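PDB 3HRS: metalloregulator ScaR from Streptococcus gordonii, which probably represses transcription in response to manganese, as a homodimeric DNA-binding regulator of the DtxR/MntR family. Local coordinates for residues I199-A202 with Q203-Q207. Residues are numbered along the deposited sequence; the frame is centred on the assembly and turned at random.
Sequences IQLA and QPIAQ
Ala202 is hydrogen-bonded through its carbonyl to Ala206 in the short helix 203-206, which follows directly on strand 197-201. This strand-to-helix turn belongs to the SH3-like FeoA domain, where the short helix links 197-201 and 209-212, the outermost strands of the antiparallel sheet within this chain. Ala202 occupies the N-cap position.

Two backbone bonds close the turn. Ala206 N donates to Ala202 O at 3.0 Å, nearly straight at 169°. Ile205 N reaches Ala202 O at 3.3 Å, but this bond is weak and bent, at 131°. One carbonyl thus accepts from two successive amides. The Gln203 side chain bends at chi2, and its NE2 is hydrogen-bonded to Glu144 OE2.

The apolar contacts are small. Leu201 and Ile205 cross at about a right angle, and Leu201 CD1 meets Ile205 CG2 at 4.0 Å. Both side chains also touch Tyr166 of helix 161-168, which extends the apolar cluster. Ile205 CG1 lies anti to its carbonyl carbon (chi1 -70°), beside its backbone N, and the turn about the CB-CG1 bond brings Ile205 CD1 to the Ala202 methyl, 4.2 Å from Ala202 CB. Ala202 CB also touches the proline ring, 3.6 Å from Pro204 CD.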
# COMPACT_ATOMS: atom_id res chain seq x y z
N ILE A 199 -35.17 2.48 -18.86
CA ILE A 199 -34.61 3.18 -17.73
C ILE A 199 -34.40 4.65 -18.11
O ILE A 199 -34.05 4.95 -19.25
CB ILE A 199 -33.29 2.52 -17.31
CG1 ILE A 199 -32.90 2.94 -15.89
CG2 ILE A 199 -32.19 2.83 -18.31
CD1 ILE A 199 -31.69 2.20 -15.36
N GLN A 200 -34.63 5.55 -17.16
CA GLN A 200 -34.54 6.99 -17.45
C GLN A 200 -33.46 7.70 -16.63
O GLN A 200 -33.52 7.72 -15.40
CB GLN A 200 -35.90 7.64 -17.19
CG GLN A 200 -37.10 6.72 -17.34
CD GLN A 200 -37.49 6.50 -18.79
OE1 GLN A 200 -37.31 7.38 -19.63
NE2 GLN A 200 -38.03 5.32 -19.08
N LEU A 201 -32.48 8.30 -17.30
CA LEU A 201 -31.45 9.05 -16.58
C LEU A 201 -31.66 10.55 -16.73
O LEU A 201 -32.10 11.04 -17.77
CB LEU A 201 -30.04 8.73 -17.08
CG LEU A 201 -29.57 7.35 -17.53
CD1 LEU A 201 -28.13 7.48 -18.03
CD2 LEU A 201 -29.67 6.31 -16.41
N ALA A 202 -31.33 11.28 -15.67
CA ALA A 202 -31.34 12.73 -15.72
C ALA A 202 -30.07 13.24 -16.38
O ALA A 202 -29.13 12.49 -16.62
CB ALA A 202 -31.47 13.29 -14.31
N GLN A 203 -30.06 14.53 -16.69
CA GLN A 203 -28.89 15.16 -17.29
C GLN A 203 -27.60 14.97 -16.48
O GLN A 203 -26.58 14.57 -17.03
CB GLN A 203 -29.16 16.65 -17.53
CG GLN A 203 -28.11 17.36 -18.38
CD GLN A 203 -26.89 17.79 -17.57
OE1 GLN A 203 -26.93 17.87 -16.34
NE2 GLN A 203 -25.80 18.09 -18.28
N PRO A 204 -27.64 15.24 -15.17
CA PRO A 204 -26.40 15.15 -14.37
C PRO A 204 -25.75 13.76 -14.40
O PRO A 204 -24.53 13.67 -14.25
CB PRO A 204 -26.89 15.49 -12.95
CG PRO A 204 -28.37 15.24 -12.99
CD PRO A 204 -28.76 15.71 -14.35
N ILE A 205 -26.54 12.71 -14.61
CA ILE A 205 -26.00 11.36 -14.73
C ILE A 205 -25.56 11.05 -16.16
O ILE A 205 -24.50 10.47 -16.37
CB ILE A 205 -27.03 10.29 -14.28
CG1 ILE A 205 -27.25 10.35 -12.77
CG2 ILE A 205 -26.57 8.91 -14.68
CD1 ILE A 205 -28.36 11.32 -12.34
N ALA A 206 -26.37 11.42 -17.14
CA ALA A 206 -26.01 11.14 -18.54
C ALA A 206 -24.68 11.80 -18.87
O ALA A 206 -23.97 11.38 -19.78
CB ALA A 206 -27.10 11.64 -19.47
N GLN A 207 -24.38 12.83 -18.11
CA GLN A 207 -23.20 13.65 -18.27
C GLN A 207 -21.95 12.87 -17.84
O GLN A 207 -20.82 13.18 -18.25
CB GLN A 207 -23.38 14.87 -17.38
CG GLN A 207 -22.51 16.07 -17.66
CD GLN A 207 -22.63 17.10 -16.55
OE1 GLN A 207 -22.19 18.25 -16.70
NE2 GLN A 207 -23.22 16.70 -15.43